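Nuclear fusion protein BIK1 (Saccharomyces cerevisiae, PDB 6FC6) binds microtubules and kinesin and is required for nuclear fusion and mitotic nuclear segregation, the part here being its N-terminal CAP-Gly domain. Local coordinates at residues Leu24-Pro29 / Lys56-Thr61; Ala38-Leu43 / Leu68-Gln73; Leu43-Lys48 / Glu62-Gly67. All blocks are in the same frame, centred on the assembly; numbering follows the deposited sequence.

Contact 1 (Leu24-Pro29 / Lys56-Thr61); sequences LKYVGP and KKYFQT
Lys25 and Phe59 bring the two backbones to 6.1 Å between their CA atoms, and the touching parts run in nearly opposite directions, 167° apart, without a backbone hydrogen bond between them; side chains do the joining. Tyr26 lies at the centre. With its CG anti to the backbone N (chi1 174°), the ring turns one face to Tyr58, whose CD2 stands 3.6 Å above it, off centre toward the rim. This is a T-shaped pair: Tyr58 offers its edge, the planes are 75° apart and the centroids 5.3 Å. Tyr26 OH then donates to Pro29 O at 2.5 Å, in the carbonyl plane, which holds the hydroxyl end of the ring against Pro29. Its CB meets Phe59 CD1 at 3.8 Å, while Lys25 CB packs on Phe59 CD2 at 3.7 Å. The lysine chain bends at its third torsion and sends NZ to Gln60 O, 3.0 Å away and above the carbonyl plane. A leucine in place of Tyr26 would probably leave the Tyr58 edge without its ring face and Pro29 O without its hydroxyl donor. Tyr58 OH is held by Asp31 N, and the Tyr58 ring also meets Phe69 edge-to-face. Tyr26, Tyr58 and Phe59 thus lay the loop after strand 56-57 against strand 20-28 of the SH3-like CAP-Gly fold, where Lys25 and Tyr26 both face Gly39 in a classic beta bulge.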
loop_
_atom_site.group_PDB
_atom_site.type_symbol
_atom_site.label_atom_id
_atom_site.label_comp_id
_atom_site.label_asym_id
_atom_site.label_seq_id
_atom_site.Cartn_x
_atom_site.Cartn_y
_atom_site.Cartn_z
ATOM N N LEU A 24 -4.157 4.103 2.059
ATOM C CA LEU A 24 -3.429 3.935 0.806
ATOM C C LEU A 24 -2.430 5.112 0.642
ATOM O O LEU A 24 -2.816 6.267 0.622
ATOM C CB LEU A 24 -4.395 3.878 -0.347
ATOM C CG LEU A 24 -3.700 3.751 -1.735
ATOM C CD1 LEU A 24 -3.065 2.375 -1.829
ATOM C CD2 LEU A 24 -4.708 3.949 -2.884
ATOM N N LYS A 25 -1.164 4.793 0.520
ATOM C CA LYS A 25 -0.140 5.833 0.395
ATOM C C LYS A 25 0.689 5.836 -0.904
ATOM O O LYS A 25 1.419 6.791 -1.147
ATOM C CB LYS A 25 0.761 5.827 1.625
ATOM C CG LYS A 25 -0.113 5.952 2.862
ATOM C CD LYS A 25 0.561 6.546 4.039
ATOM C CE LYS A 25 0.298 8.011 4.089
ATOM N NZ LYS A 25 1.159 8.539 5.144
ATOM N N TYR A 26 0.647 4.747 -1.649
ATOM C CA TYR A 26 1.480 4.614 -2.836
ATOM C C TYR A 26 0.847 3.615 -3.739
ATOM O O TYR A 26 0.291 2.591 -3.240
ATOM C CB TYR A 26 2.890 4.101 -2.467
ATOM C CG TYR A 26 3.742 3.800 -3.662
ATOM C CD1 TYR A 26 4.336 4.833 -4.435
ATOM C CD2 TYR A 26 3.961 2.531 -4.038
ATOM C CE1 TYR A 26 5.096 4.524 -5.532
ATOM C CE2 TYR A 26 4.744 2.237 -5.149
ATOM C CZ TYR A 26 5.301 3.250 -5.877
ATOM O OH TYR A 26 6.103 2.878 -6.979
ATOM N N VAL A 27 0.911 3.872 -5.056
ATOM C CA VAL A 27 0.524 2.871 -6.002
ATOM C C VAL A 27 1.560 2.826 -7.113
ATOM O O VAL A 27 1.821 3.815 -7.736
ATOM C CB VAL A 27 -0.898 3.189 -6.578
ATOM C CG1 VAL A 27 -1.197 2.171 -7.670
ATOM C CG2 VAL A 27 -1.954 3.081 -5.493
ATOM N N GLY A 28 2.127 1.673 -7.378
ATOM C CA GLY A 28 3.113 1.582 -8.421
ATOM C C GLY A 28 3.998 0.398 -8.323
ATOM O O GLY A 28 3.787 -0.464 -7.519
ATOM N N PRO A 29 5.032 0.340 -9.187
ATOM C CA PRO A 29 5.997 -0.716 -9.112
ATOM C C PRO A 29 6.946 -0.526 -7.891
ATOM O O PRO A 29 7.046 0.584 -7.360
ATOM C CB PRO A 29 6.799 -0.523 -10.393
ATOM C CG PRO A 29 6.671 0.940 -10.713
ATOM C CD PRO A 29 5.447 1.437 -10.086
ATOM N N LYS A 56 15.204 3.020 -0.793
ATOM C CA LYS A 56 14.377 4.081 -1.356
ATOM C C LYS A 56 13.071 4.293 -0.603
ATOM O O LYS A 56 12.407 3.345 -0.265
ATOM C CB LYS A 56 14.070 3.686 -2.747
ATOM C CG LYS A 56 13.239 4.680 -3.527
ATOM C CD LYS A 56 12.859 4.119 -4.912
ATOM C CE LYS A 56 12.417 5.237 -5.863
ATOM N NZ LYS A 56 11.779 4.656 -7.078
ATOM N N LYS A 57 12.695 5.553 -0.405
ATOM C CA LYS A 57 11.417 5.876 0.230
ATOM C C LYS A 57 10.301 5.835 -0.790
ATOM O O LYS A 57 10.384 6.561 -1.799
ATOM C CB LYS A 57 11.473 7.260 0.828
ATOM C CG LYS A 57 12.524 7.379 1.895
ATOM C CD LYS A 57 12.171 8.370 2.981
ATOM C CE LYS A 57 12.360 9.780 2.540
ATOM N NZ LYS A 57 12.110 10.624 3.760
ATOM N N TYR A 58 9.291 5.014 -0.538
ATOM C CA TYR A 58 8.076 4.992 -1.319
ATOM C C TYR A 58 6.972 5.829 -0.696
ATOM O O TYR A 58 6.215 6.503 -1.398
ATOM C CB TYR A 58 7.644 3.538 -1.531
ATOM C CG TYR A 58 8.575 2.782 -2.461
ATOM C CD1 TYR A 58 9.745 2.221 -2.026
ATOM C CD2 TYR A 58 8.271 2.661 -3.812
ATOM C CE1 TYR A 58 10.600 1.581 -2.892
ATOM C CE2 TYR A 58 9.141 2.052 -4.698
ATOM C CZ TYR A 58 10.292 1.493 -4.230
ATOM O OH TYR A 58 11.138 0.827 -5.102
ATOM N N PHE A 59 6.835 5.740 0.624
ATOM C CA PHE A 59 5.864 6.537 1.346
ATOM C C PHE A 59 6.219 6.648 2.828
ATOM O O PHE A 59 7.107 6.008 3.316
ATOM C CB PHE A 59 4.471 5.924 1.219
ATOM C CG PHE A 59 4.384 4.485 1.722
ATOM C CD1 PHE A 59 4.657 3.433 0.880
ATOM C CD2 PHE A 59 3.851 4.221 2.931
ATOM C CE1 PHE A 59 4.510 2.141 1.269
ATOM C CE2 PHE A 59 3.696 2.913 3.360
ATOM C CZ PHE A 59 4.027 1.855 2.533
ATOM N N GLN A 60 5.438 7.425 3.512
ATOM C CA GLN A 60 5.633 7.676 4.922
ATOM C C GLN A 60 4.692 6.781 5.775
ATOM O O GLN A 60 3.505 6.634 5.458
ATOM C CB GLN A 60 5.287 9.137 5.211
ATOM C CG GLN A 60 5.616 9.551 6.622
ATOM C CD GLN A 60 5.449 11.027 6.814
ATOM O OE1 GLN A 60 4.746 11.694 6.066
ATOM N NE2 GLN A 60 6.133 11.563 7.810
ATOM N N THR A 61 5.245 6.241 6.842
ATOM C CA THR A 61 4.404 5.444 7.775
ATOM C C THR A 61 4.436 6.137 9.157
ATOM O O THR A 61 5.438 6.785 9.524
ATOM C CB THR A 61 4.887 3.997 7.914
ATOM O OG1 THR A 61 6.168 4.006 8.537
ATOM C CG2 THR A 61 4.973 3.351 6.613
#

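Contact 2 (Ala38-Leu43 / Leu68-Gln73); sequences AGVDLL and LFIQLQ
Val40 and Leu68, like Ala38 and Ile70, are antiparallel hydrogen-bonded pairs, and Gly39 faces Phe69 in the non-hydrogen-bonded pair between them. Four bonds of 2.8 to 3.0 Å link Ala38 with Ile70 and Val40 with Leu68, N to O each way. The strand axes come within 4.8 Å, yet at 141° they diverge markedly from a straight antiparallel course. On the face carrying Ala38, Val40, Leu68 and Ile70, strand 38-41 puts up the small Ala38 and Val40, strand 68-71 the larger Leu68 and Ile70. In Val40, chi1 of -51° turns CG1 anti to the carbonyl carbon and leaves CG2 between the backbone N and the carbonyl carbon, aimed at Leu68 and Ile70; this methyl is the bump that enters the notch between them, 4.1 Å from Ile70 CD1. Farther along, Leu42 CD1 fits against the flank of Leu68, touching both its CB and its CD2. The methyl of Ala38 is the low spot of this face, and Leu72 CD1 comes in beside Ala38 CB at 4.5 Å. The other face is shaped by an absence: Gly39 has no side chain, and Phe69 CD1 comes to 4.1 Å from Gly39 CA. The Phe69 ring meets a ring of the bound Bim1 peptide, planes about 30° apart, and its main chain hydrogen-bonds the peptide. Ile16 of strand 13-16 packs on Val40, Leu42 and Ile70, Leu24 of strand 20-28 touches Ala38, and Val75 of helix 72-81 reaches Ala38 from the end where the chain leaves strand 67-71.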
loop_
_atom_site.group_PDB
_atom_site.type_symbol
_atom_site.label_atom_id
_atom_site.label_comp_id
_atom_site.label_asym_id
_atom_site.label_seq_id
_atom_site.Cartn_x
_atom_site.Cartn_y
_atom_site.Cartn_z
ATOM N N ALA A 38 0.217 -1.780 -3.988
ATOM C CA ALA A 38 -0.329 -0.711 -3.170
ATOM C C ALA A 38 0.554 -0.652 -1.939
ATOM O O ALA A 38 0.782 -1.679 -1.309
ATOM C CB ALA A 38 -1.733 -1.054 -2.779
ATOM N N GLY A 39 1.028 0.519 -1.582
ATOM C CA GLY A 39 1.700 0.739 -0.335
ATOM C C GLY A 39 0.670 1.324 0.613
ATOM O O GLY A 39 0.049 2.364 0.314
ATOM N N VAL A 40 0.486 0.650 1.747
ATOM C CA VAL A 40 -0.471 1.084 2.738
ATOM C C VAL A 40 0.151 1.270 4.100
ATOM O O VAL A 40 1.096 0.607 4.450
ATOM C CB VAL A 40 -1.674 0.116 2.866
ATOM C CG1 VAL A 40 -2.317 -0.205 1.548
ATOM C CG2 VAL A 40 -1.278 -1.187 3.499
ATOM N N ASP A 41 -0.415 2.156 4.893
ATOM C CA ASP A 41 0.030 2.331 6.229
ATOM C C ASP A 41 -1.091 1.705 7.124
ATOM O O ASP A 41 -2.229 2.194 7.133
ATOM C CB ASP A 41 0.165 3.794 6.534
ATOM C CG ASP A 41 0.753 4.047 7.952
ATOM O OD1 ASP A 41 0.770 3.122 8.757
ATOM O OD2 ASP A 41 1.207 5.195 8.249
ATOM N N LEU A 42 -0.758 0.666 7.863
ATOM C CA LEU A 42 -1.783 -0.021 8.715
ATOM C C LEU A 42 -1.965 0.631 10.104
ATOM O O LEU A 42 -2.747 0.152 10.888
ATOM C CB LEU A 42 -1.421 -1.466 8.868
ATOM C CG LEU A 42 -1.300 -2.217 7.565
ATOM C CD1 LEU A 42 -0.605 -3.530 7.705
ATOM C CD2 LEU A 42 -2.667 -2.441 6.946
ATOM N N LEU A 43 -1.242 1.700 10.394
ATOM C CA LEU A 43 -1.376 2.486 11.621
ATOM C C LEU A 43 -1.190 1.700 12.917
ATOM O O LEU A 43 -1.701 2.084 13.962
ATOM C CB LEU A 43 -2.753 3.164 11.638
ATOM C CG LEU A 43 -3.117 3.927 10.353
ATOM C CD1 LEU A 43 -4.530 4.486 10.436
ATOM C CD2 LEU A 43 -2.129 5.046 10.138
ATOM N N LEU A 68 3.146 -1.556 4.528
ATOM C CA LEU A 68 3.101 -2.861 3.825
ATOM C C LEU A 68 2.861 -2.672 2.314
ATOM O O LEU A 68 2.062 -1.803 1.918
ATOM C CB LEU A 68 1.962 -3.674 4.395
ATOM C CG LEU A 68 1.822 -5.118 3.925
ATOM C CD1 LEU A 68 3.004 -5.949 4.485
ATOM C CD2 LEU A 68 0.491 -5.684 4.379
ATOM N N PHE A 69 3.601 -3.409 1.495
ATOM C CA PHE A 69 3.391 -3.447 0.057
ATOM C C PHE A 69 2.499 -4.634 -0.226
ATOM O O PHE A 69 2.870 -5.732 0.138
ATOM C CB PHE A 69 4.670 -3.583 -0.749
ATOM C CG PHE A 69 5.523 -2.370 -0.693
ATOM C CD1 PHE A 69 5.177 -1.228 -1.434
ATOM C CD2 PHE A 69 6.663 -2.321 0.108
ATOM C CE1 PHE A 69 5.934 -0.075 -1.378
ATOM C CE2 PHE A 69 7.414 -1.153 0.179
ATOM C CZ PHE A 69 7.055 -0.021 -0.583
ATOM N N ILE A 70 1.363 -4.433 -0.894
ATOM C CA ILE A 70 0.441 -5.511 -1.240
ATOM C C ILE A 70 0.273 -5.518 -2.747
ATOM O O ILE A 70 0.133 -4.459 -3.326
ATOM C CB ILE A 70 -0.924 -5.289 -0.645
ATOM C CG1 ILE A 70 -0.814 -5.127 0.875
ATOM C CG2 ILE A 70 -1.842 -6.509 -0.982
ATOM C CD1 ILE A 70 -2.108 -4.671 1.542
ATOM N N GLN A 71 0.234 -6.686 -3.360
ATOM C CA GLN A 71 0.040 -6.763 -4.829
ATOM C C GLN A 71 -1.249 -6.085 -5.171
ATOM O O GLN A 71 -2.280 -6.313 -4.510
ATOM C CB GLN A 71 -0.039 -8.198 -5.276
ATOM C CG GLN A 71 1.260 -8.956 -5.098
ATOM C CD GLN A 71 1.138 -10.356 -5.698
ATOM O OE1 GLN A 71 0.055 -10.929 -5.744
ATOM N NE2 GLN A 71 2.241 -10.897 -6.160
ATOM N N LEU A 72 -1.170 -5.137 -6.078
ATOM C CA LEU A 72 -2.296 -4.287 -6.388
ATOM C C LEU A 72 -3.580 -5.067 -6.727
ATOM O O LEU A 72 -4.678 -4.640 -6.364
ATOM C CB LEU A 72 -1.937 -3.330 -7.491
ATOM C CG LEU A 72 -3.050 -2.414 -7.982
ATOM C CD1 LEU A 72 -3.514 -1.473 -6.869
ATOM C CD2 LEU A 72 -2.585 -1.635 -9.202
ATOM N N GLN A 73 -3.451 -6.176 -7.427
ATOM C CA GLN A 73 -4.636 -6.947 -7.832
ATOM C C GLN A 73 -5.441 -7.432 -6.655
ATOM O O GLN A 73 -6.676 -7.592 -6.754
ATOM C CB GLN A 73 -4.277 -8.093 -8.783
ATOM C CG GLN A 73 -3.161 -9.000 -8.295
ATOM C CD GLN A 73 -1.769 -8.517 -8.731
ATOM O OE1 GLN A 73 -1.505 -7.314 -8.988
ATOM N NE2 GLN A 73 -0.860 -9.472 -8.830
#

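Contact 3 (Leu43-Lys48 / Glu62-Gly67); sequences LANIGK and EYPQSG
Asn45 has CG anti to its carbonyl carbon (chi1 -68°), and chi2 of -50° carries OD1 across to the turn formed by Tyr63 to Ser66. There OD1 accepts from Gln65 N at 2.9 Å, the donor tilted from the carbonyl plane, and lies 3.3 Å from Tyr63 CB. Gln65 CB sits alongside, 3.6 Å from Asn45 OD1. The Asn45 amide and the Tyr63 ring are turned 74° against each other, and the ring brings its CE2 edge to Leu43 O at 3.5 Å. The receiving turn is a type I beta turn, and Asn45 is itself the centre of an inverse gamma turn. Gly47 and Lys48 begin the conserved GKNDG motif of CAP-Gly domains, whose role in binding C-terminal peptides fits the hydrogen bond from Lys48 NZ to the backbone of the bound Bim1 peptide. Here the joining passes to the main chain: Gly47 N makes a weak bond to Gln65 O, and Lys48 N a straighter one to Gly67 O at 2.8 Å. Gly47 CA lies so close to the other loop that any CB would run into Gly67 O and Gln65 O. Ser66 OG takes the N-H of Tyr63 and also bonds Asp41 OD1, which ties the turn to the end of strand 37-41.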
loop_
_atom_site.group_PDB
_atom_site.type_symbol
_atom_site.label_atom_id
_atom_site.label_comp_id
_atom_site.label_asym_id
_atom_site.label_seq_id
_atom_site.Cartn_x
_atom_site.Cartn_y
_atom_site.Cartn_z
ATOM N N LEU A 43 -1.242 1.700 10.394
ATOM C CA LEU A 43 -1.376 2.486 11.621
ATOM C C LEU A 43 -1.190 1.700 12.917
ATOM O O LEU A 43 -1.701 2.084 13.962
ATOM C CB LEU A 43 -2.753 3.164 11.638
ATOM C CG LEU A 43 -3.117 3.927 10.353
ATOM C CD1 LEU A 43 -4.530 4.486 10.436
ATOM C CD2 LEU A 43 -2.129 5.046 10.138
ATOM N N ALA A 44 -0.425 0.624 12.803
ATOM C CA ALA A 44 0.037 -0.218 13.835
ATOM C C ALA A 44 1.151 -1.074 13.249
ATOM O O ALA A 44 1.257 -1.252 12.017
ATOM C CB ALA A 44 -1.096 -1.111 14.352
ATOM N N ASN A 45 1.972 -1.649 14.133
ATOM C CA ASN A 45 3.086 -2.445 13.685
ATOM C C ASN A 45 2.757 -3.855 13.239
ATOM O O ASN A 45 3.430 -4.794 13.658
ATOM C CB ASN A 45 4.166 -2.461 14.737
ATOM C CG ASN A 45 4.810 -1.123 14.918
ATOM O OD1 ASN A 45 5.234 -0.469 13.931
ATOM N ND2 ASN A 45 4.966 -0.723 16.148
ATOM N N ILE A 46 1.719 -3.988 12.421
ATOM C CA ILE A 46 1.310 -5.264 11.840
ATOM C C ILE A 46 1.667 -5.348 10.354
ATOM O O ILE A 46 1.265 -6.300 9.655
ATOM C CB ILE A 46 -0.184 -5.517 12.045
ATOM C CG1 ILE A 46 -1.015 -4.325 11.552
ATOM C CG2 ILE A 46 -0.440 -5.720 13.558
ATOM C CD1 ILE A 46 -2.479 -4.622 11.390
ATOM N N GLY A 47 2.434 -4.381 9.885
ATOM C CA GLY A 47 3.025 -4.411 8.547
ATOM C C GLY A 47 4.426 -4.944 8.577
ATOM O O GLY A 47 4.768 -5.689 9.442
ATOM N N LYS A 48 5.242 -4.582 7.621
ATOM C CA LYS A 48 6.584 -5.092 7.463
ATOM C C LYS A 48 7.652 -4.059 7.333
ATOM O O LYS A 48 8.824 -4.429 7.341
ATOM C CB LYS A 48 6.645 -6.004 6.212
ATOM C CG LYS A 48 5.886 -7.285 6.459
ATOM C CD LYS A 48 6.052 -8.300 5.351
ATOM C CE LYS A 48 5.348 -9.621 5.707
ATOM N NZ LYS A 48 5.450 -10.502 4.497
ATOM N N GLU A 62 3.385 5.940 9.899
ATOM C CA GLU A 62 3.275 6.464 11.249
ATOM C C GLU A 62 4.247 5.773 12.214
ATOM O O GLU A 62 4.831 6.414 13.061
ATOM C CB GLU A 62 1.823 6.262 11.711
ATOM C CG GLU A 62 1.370 7.202 12.830
ATOM C CD GLU A 62 1.530 8.696 12.407
ATOM O OE1 GLU A 62 1.315 8.997 11.208
ATOM O OE2 GLU A 62 1.976 9.533 13.218
ATOM N N TYR A 63 4.419 4.476 12.053
ATOM C CA TYR A 63 5.263 3.645 12.889
ATOM C C TYR A 63 6.271 2.811 12.111
ATOM O O TYR A 63 6.123 2.656 10.911
ATOM C CB TYR A 63 4.402 2.717 13.799
ATOM C CG TYR A 63 3.340 3.502 14.566
ATOM C CD1 TYR A 63 3.713 4.369 15.609
ATOM C CD2 TYR A 63 2.009 3.414 14.200
ATOM C CE1 TYR A 63 2.770 5.074 16.327
ATOM C CE2 TYR A 63 1.010 4.135 14.883
ATOM C CZ TYR A 63 1.410 4.974 15.923
ATOM O OH TYR A 63 0.487 5.681 16.564
ATOM N N PRO A 64 7.314 2.320 12.784
ATOM C CA PRO A 64 8.435 1.687 12.047
ATOM C C PRO A 64 8.091 0.467 11.266
ATOM O O PRO A 64 8.761 0.200 10.287
ATOM C CB PRO A 64 9.470 1.340 13.137
ATOM C CG PRO A 64 9.160 2.323 14.268
ATOM C CD PRO A 64 7.624 2.422 14.236
ATOM N N GLN A 65 7.047 -0.257 11.658
ATOM C CA GLN A 65 6.574 -1.394 10.904
ATOM C C GLN A 65 5.140 -1.345 10.501
ATOM O O GLN A 65 4.503 -2.412 10.345
ATOM C CB GLN A 65 6.908 -2.731 11.650
ATOM C CG GLN A 65 8.406 -3.119 11.530
ATOM C CD GLN A 65 9.289 -2.501 12.615
ATOM O OE1 GLN A 65 10.426 -2.015 12.368
ATOM N NE2 GLN A 65 8.795 -2.536 13.838
ATOM N N SER A 66 4.573 -0.155 10.308
ATOM C CA SER A 66 3.185 -0.084 9.921
ATOM C C SER A 66 2.969 -0.068 8.424
ATOM O O SER A 66 1.828 -0.067 7.965
ATOM C CB SER A 66 2.478 1.127 10.558
ATOM O OG SER A 66 3.002 2.347 10.097
ATOM N N GLY A 67 4.049 -0.039 7.665
ATOM C CA GLY A 67 3.898 -0.004 6.215
ATOM C C GLY A 67 3.902 -1.389 5.616
ATOM O O GLY A 67 4.539 -2.308 6.160
#

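Contact 2 is the buried one, a main-chain pairing of strands with apolar side chains over one face, whereas contacts 1 and 3 lie at the surface. Contacts 1 and 2 share the four-stranded sheet: Lys25 N and Tyr26 O of contact 1 both pair with Gly39 of contact 2, and Phe59 CE1 rests on Gly39 CA. Contact 1 relies on aromatic rings and a lysine, contact 3 on an amide and loop backbone. Contact 3 continues directly from contact 2, sharing Leu43, with Leu42 N bonded to Ser66 O. Thr61 packs on Ser66 and Gly67, joining contacts 1 and 3. The bound peptide meets Leu68, Phe69 and Gln71 of contact 2 and Lys48 of contact 3.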